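PDB 7CNE: sphingomyelinase C, which belongs to the endonuclease/exonuclease/phosphatase family and has the two-sheet sandwich fold of DNase I-like proteins. Local coordinates for residues Val12-Thr17 / Tyr291-Gly296; Ala192-Val197 / Glu244-Val249. All coordinates share one frame; numbering follows the deposited sequence.

Interaction 1: residues Val12-Thr17 / Tyr291-Gly296; sequences VLTYNT and YPVIAG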
loop_
_atom_site.group_PDB
_atom_site.type_symbol
_atom_site.label_atom_id
_atom_site.label_comp_id
_atom_site.label_asym_id
_atom_site.label_seq_id
_atom_site.Cartn_x
_atom_site.Cartn_y
_atom_site.Cartn_z
ATOM N N VAL A 12 5.457 5.379 9.748
ATOM C CA VAL A 12 5.101 5.027 8.370
ATOM C C VAL A 12 3.642 4.600 8.306
ATOM O O VAL A 12 3.223 3.685 9.029
ATOM C CB VAL A 12 6.012 3.923 7.807
ATOM C CG1 VAL A 12 5.600 3.589 6.366
ATOM C CG2 VAL A 12 7.487 4.382 7.868
ATOM N N LEU A 13 2.873 5.261 7.439
ATOM C CA LEU A 13 1.479 4.908 7.181
ATOM C C LEU A 13 1.372 4.105 5.892
ATOM O O LEU A 13 1.960 4.474 4.873
ATOM C CB LEU A 13 0.608 6.166 7.075
ATOM C CG LEU A 13 -0.778 6.037 6.439
ATOM C CD1 LEU A 13 -1.753 5.281 7.364
ATOM C CD2 LEU A 13 -1.338 7.417 6.084
ATOM N N THR A 14 0.616 3.012 5.929
ATOM C CA THR A 14 0.195 2.356 4.701
ATOM C C THR A 14 -1.325 2.366 4.674
ATOM O O THR A 14 -1.967 2.086 5.691
ATOM C CB THR A 14 0.773 0.927 4.561
ATOM O OG1 THR A 14 0.318 0.347 3.339
ATOM C CG2 THR A 14 0.402 0.007 5.727
ATOM N N TYR A 15 -1.899 2.717 3.520
ATOM C CA TYR A 15 -3.346 2.903 3.414
ATOM C C TYR A 15 -3.828 2.585 2.009
ATOM O O TYR A 15 -3.389 3.209 1.035
ATOM C CB TYR A 15 -3.738 4.334 3.782
ATOM C CG TYR A 15 -5.233 4.555 3.878
ATOM C CD1 TYR A 15 -6.044 3.694 4.619
ATOM C CD2 TYR A 15 -5.837 5.630 3.227
ATOM C CE1 TYR A 15 -7.425 3.917 4.727
ATOM C CE2 TYR A 15 -7.195 5.858 3.323
ATOM C CZ TYR A 15 -7.989 5.006 4.067
ATOM O OH TYR A 15 -9.346 5.264 4.146
ATOM N N ASN A 16 -4.751 1.635 1.906
ATOM C CA ASN A 16 -5.402 1.318 0.639
ATOM C C ASN A 16 -6.589 2.264 0.483
ATOM O O ASN A 16 -7.560 2.170 1.235
ATOM C CB ASN A 16 -5.839 -0.145 0.621
ATOM C CG ASN A 16 -6.470 -0.563 -0.706
ATOM O OD1 ASN A 16 -7.231 0.194 -1.311
ATOM N ND2 ASN A 16 -6.168 -1.787 -1.153
ATOM N N THR A 17 -6.522 3.152 -0.514
ATOM C CA THR A 17 -7.464 4.261 -0.655
ATOM C C THR A 17 -8.742 3.915 -1.407
ATOM O O THR A 17 -9.674 4.721 -1.384
ATOM C CB THR A 17 -6.813 5.438 -1.381
ATOM O OG1 THR A 17 -6.507 5.048 -2.728
ATOM C CG2 THR A 17 -5.544 5.896 -0.661
ATOM N N TYR A 291 -8.650 -0.346 6.839
ATOM C CA TYR A 291 -8.213 0.604 7.840
ATOM C C TYR A 291 -6.747 0.958 7.624
ATOM O O TYR A 291 -5.953 0.111 7.205
ATOM C CB TYR A 291 -8.393 0.033 9.250
ATOM C CG TYR A 291 -9.845 -0.189 9.620
ATOM C CD1 TYR A 291 -10.799 0.813 9.425
ATOM C CD2 TYR A 291 -10.264 -1.402 10.165
ATOM C CE1 TYR A 291 -12.142 0.605 9.775
ATOM C CE2 TYR A 291 -11.594 -1.618 10.509
ATOM C CZ TYR A 291 -12.523 -0.616 10.312
ATOM O OH TYR A 291 -13.837 -0.844 10.661
ATOM N N PRO A 292 -6.369 2.204 7.901
ATOM C CA PRO A 292 -4.951 2.568 7.857
ATOM C C PRO A 292 -4.150 1.795 8.897
ATOM O O PRO A 292 -4.639 1.456 9.979
ATOM C CB PRO A 292 -4.963 4.070 8.171
ATOM C CG PRO A 292 -6.206 4.253 9.021
ATOM C CD PRO A 292 -7.212 3.318 8.371
ATOM N N VAL A 293 -2.903 1.501 8.546
ATOM C CA VAL A 293 -1.950 0.888 9.458
ATOM C C VAL A 293 -0.809 1.875 9.652
ATOM O O VAL A 293 -0.190 2.318 8.678
ATOM C CB VAL A 293 -1.435 -0.459 8.926
ATOM C CG1 VAL A 293 -0.242 -0.944 9.754
ATOM C CG2 VAL A 293 -2.563 -1.476 8.930
ATOM N N ILE A 294 -0.547 2.234 10.900
ATOM C CA ILE A 294 0.517 3.164 11.238
ATOM C C ILE A 294 1.595 2.375 11.956
ATOM O O ILE A 294 1.323 1.684 12.948
ATOM C CB ILE A 294 0.005 4.332 12.089
ATOM C CG1 ILE A 294 -0.934 5.204 11.247
ATOM C CG2 ILE A 294 1.193 5.150 12.625
ATOM C CD1 ILE A 294 -1.789 6.144 12.055
ATOM N N ALA A 295 2.813 2.462 11.440
ATOM C CA ALA A 295 3.950 1.723 11.957
ATOM C C ALA A 295 4.953 2.674 12.583
ATOM O O ALA A 295 5.250 3.730 12.018
ATOM C CB ALA A 295 4.639 0.940 10.846
ATOM N N GLY A 296 5.517 2.278 13.717
ATOM C CA GLY A 296 6.559 3.087 14.317
ATOM C C GLY A 296 7.072 2.432 15.578
ATOM O O GLY A 296 6.496 1.464 16.085
HETATM O O HOH W 1 -4.848 0.110 4.445
#

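Interaction 2: residues Ala192-Val197 / Glu244-Val249; sequences AGDLNV and EDLDYV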
loop_
_atom_site.group_PDB
_atom_site.type_symbol
_atom_site.label_atom_id
_atom_site.label_comp_id
_atom_site.label_asym_id
_atom_site.label_seq_id
_atom_site.Cartn_x
_atom_site.Cartn_y
_atom_site.Cartn_z
ATOM N N ALA A 192 6.317 -1.749 2.820
ATOM C CA ALA A 192 5.051 -1.200 3.292
ATOM C C ALA A 192 4.005 -1.414 2.215
ATOM O O ALA A 192 4.250 -1.102 1.047
ATOM C CB ALA A 192 5.179 0.298 3.614
ATOM N N GLY A 193 2.850 -1.945 2.588
ATOM C CA GLY A 193 1.810 -2.064 1.591
ATOM C C GLY A 193 0.645 -2.912 2.043
ATOM O O GLY A 193 0.615 -3.457 3.153
ATOM N N ASP A 194 -0.343 -2.964 1.153
ATOM C CA ASP A 194 -1.402 -3.961 1.190
ATOM C C ASP A 194 -0.800 -5.239 0.621
ATOM O O ASP A 194 -0.713 -5.405 -0.599
ATOM C CB ASP A 194 -2.600 -3.485 0.372
ATOM C CG ASP A 194 -3.746 -4.467 0.379
ATOM O OD1 ASP A 194 -3.576 -5.599 0.874
ATOM O OD2 ASP A 194 -4.835 -4.085 -0.101
ATOM N N LEU A 195 -0.355 -6.139 1.495
ATOM C CA LEU A 195 0.313 -7.345 1.027
ATOM C C LEU A 195 -0.648 -8.498 0.782
ATOM O O LEU A 195 -0.206 -9.556 0.324
ATOM C CB LEU A 195 1.416 -7.767 2.003
ATOM C CG LEU A 195 2.349 -6.626 2.418
ATOM C CD1 LEU A 195 3.455 -7.133 3.323
ATOM C CD2 LEU A 195 2.937 -5.944 1.180
ATOM N N ASN A 196 -1.942 -8.313 1.057
ATOM C CA ASN A 196 -2.981 -9.285 0.718
ATOM C C ASN A 196 -2.709 -10.652 1.337
ATOM O O ASN A 196 -3.061 -11.683 0.763
ATOM C CB ASN A 196 -3.160 -9.395 -0.802
ATOM C CG ASN A 196 -4.314 -8.553 -1.300
ATOM O OD1 ASN A 196 -5.398 -8.618 -0.743
ATOM N ND2 ASN A 196 -4.084 -7.741 -2.334
ATOM N N VAL A 197 -2.070 -10.647 2.505
ATOM C CA VAL A 197 -1.810 -11.839 3.304
ATOM C C VAL A 197 -2.441 -11.630 4.677
ATOM O O VAL A 197 -2.079 -10.684 5.393
ATOM C CB VAL A 197 -0.302 -12.108 3.446
ATOM C CG1 VAL A 197 -0.054 -13.272 4.402
ATOM C CG2 VAL A 197 0.335 -12.372 2.083
ATOM N N GLU A 244 -10.301 -10.144 7.452
ATOM C CA GLU A 244 -8.878 -10.457 7.438
ATOM C C GLU A 244 -8.057 -9.197 7.690
ATOM O O GLU A 244 -8.583 -8.103 7.915
ATOM C CB GLU A 244 -8.440 -11.169 6.145
ATOM C CG GLU A 244 -9.489 -12.089 5.539
ATOM C CD GLU A 244 -8.995 -12.885 4.336
ATOM O OE1 GLU A 244 -8.117 -12.410 3.593
ATOM O OE2 GLU A 244 -9.491 -14.018 4.156
ATOM N N ASP A 245 -6.742 -9.374 7.673
ATOM C CA ASP A 245 -5.811 -8.412 8.257
ATOM C C ASP A 245 -4.583 -8.387 7.355
ATOM O O ASP A 245 -3.691 -9.231 7.503
ATOM C CB ASP A 245 -5.461 -8.830 9.682
ATOM C CG ASP A 245 -4.701 -7.780 10.426
ATOM O OD1 ASP A 245 -4.946 -6.577 10.173
ATOM O OD2 ASP A 245 -3.847 -8.161 11.260
ATOM N N LEU A 246 -4.527 -7.400 6.447
ATOM C CA LEU A 246 -3.744 -7.516 5.222
ATOM C C LEU A 246 -2.606 -6.516 5.048
ATOM O O LEU A 246 -1.836 -6.664 4.088
ATOM C CB LEU A 246 -4.673 -7.387 3.997
ATOM C CG LEU A 246 -5.889 -8.317 3.959
ATOM C CD1 LEU A 246 -6.755 -8.052 2.715
ATOM C CD2 LEU A 246 -5.388 -9.738 3.987
ATOM N N ASP A 247 -2.471 -5.514 5.918
ATOM C CA ASP A 247 -1.648 -4.336 5.648
ATOM C C ASP A 247 -0.509 -4.241 6.663
ATOM O O ASP A 247 -0.735 -4.399 7.865
ATOM C CB ASP A 247 -2.531 -3.079 5.675
ATOM C CG ASP A 247 -3.683 -3.150 4.657
ATOM O OD1 ASP A 247 -3.412 -3.012 3.442
ATOM O OD2 ASP A 247 -4.857 -3.352 5.060
ATOM N N TYR A 248 0.713 -3.982 6.180
ATOM C CA TYR A 248 1.922 -4.151 6.981
ATOM C C TYR A 248 2.965 -3.091 6.654
ATOM O O TYR A 248 3.014 -2.567 5.539
ATOM C CB TYR A 248 2.581 -5.516 6.734
ATOM C CG TYR A 248 1.702 -6.728 6.961
ATOM C CD1 TYR A 248 0.914 -7.246 5.932
ATOM C CD2 TYR A 248 1.699 -7.384 8.194
ATOM C CE1 TYR A 248 0.128 -8.376 6.129
ATOM C CE2 TYR A 248 0.917 -8.521 8.401
ATOM C CZ TYR A 248 0.134 -9.010 7.356
ATOM O OH TYR A 248 -0.664 -10.122 7.542
ATOM N N VAL A 249 3.834 -2.817 7.632
ATOM C CA VAL A 249 5.115 -2.139 7.410
ATOM C C VAL A 249 6.154 -2.937 8.181
ATOM O O VAL A 249 6.160 -2.915 9.416
ATOM C CB VAL A 249 5.112 -0.676 7.870
ATOM C CG1 VAL A 249 6.462 0.016 7.522
ATOM C CG2 VAL A 249 3.919 0.090 7.291
#

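Interaction 1: residues Val12-Thr17 / Tyr291-Gly296
L13 and Y15 both reach P292 because each holds CG trans to its backbone N, with chi1 of 164° in L13 and -172° in Y15. Each side chain therefore starts beside its own carbonyl carbon. CD1 of L13 crosses over to CB of P292 at 3.5 Å. It also lies 4.0 Å from CG1 of I294, its partner in the register. Y15 lies alongside P292 and points the same way, with CE1 3.7 Å from the proline CD. P292 is thus gripped by a leucine methyl and a tyrosine ring. F42 touches both Y15 and P292.

V12, T14, V293 and A295 share the face away from L13 and I294. CG2 of T14 is 3.7 Å from CB of V293, and the two side chains run side by side. The hydroxyl of T14 is taken by Q52.

The strands are antiparallel, at 159°. V12 and A295 are joined by two backbone bonds, V12 N to A295 O at 2.8 Å and A295 N to V12 O at 2.7 Å. T14 and V293 form the next such pair, with T14 N to V293 O at 2.9 Å. The return bond, V293 N to T14 O, is nearly straight. Past this pair, one water bridges the strands, accepting from N16 N and donating to Y291 O.

The V12, T14, V293 and A295 face packs on V249 and D247 of the second sheet. A strand from near the N-terminus paired with the last strand, both inside one sheet, fits the DNase I-like beta sandwich.

Interaction 2: residues Ala192-Val197 / Glu244-Val249
Just past the end of strand 188-192, G193 pairs antiparallel with Y248 of strand 247-251. Two backbone bonds join this pair: G193 N to Y248 O at 3.0 Å and Y248 N to G193 O at 3.1 Å. The chain turns a corner at G193, whose backbone angles call for glycine. Past the corner, L195 N bonds to L246 O at 3.0 Å, and N196 N adds a weak bond to the same oxygen.

In Y248, CG is trans to the carbonyl carbon (chi1 -56°), and the ring extends along the loop to V197. Its OH donates to V197 O at 2.6 Å. The carbonyl oxygen lies in the ring plane, at the edge, but the hydroxyl sits 36° above the carbonyl plane. The L195 side chain runs obliquely to that of Y248, with L195 CD1 3.6 Å from Y248 CD1. CD2 of L246 rests on the backbone of V197.

On the other face, D194 and D247 cross with carboxylate planes 63° apart. D247 OD1 is 3.2 Å from CB of D194. D247 OD2 is held by S225 and H290, and D194 OD2 by N16. N196 ND2 bonds to A151 O and to a bound succinic acid.

L195 and V197 pack on F171 of helix 162-180 and M207 of helix 203-211, and Y248 meets Y204. Strand 142-150 runs beside 188-192, and 247-251 is the outermost strand of this sheet.

Both contacts are buried, but each belongs to a different sheet of the sandwich. Interaction 1 pairs two inner strands of one sheet. Interaction 2 joins a strand end and its following loop to the outermost strand of the other and to the loop leading into it. The two sheets meet between them, where T14 OG1 packs on G193 CA. Interaction 1 is mainly apolar, with regular backbone pairing. Interaction 2 is more polar, with a corner, a tyrosine-to-carbonyl bond and two neighbouring carboxylates. The polar ends of the two contacts come together at D194, which lies close to the bound succinic acid.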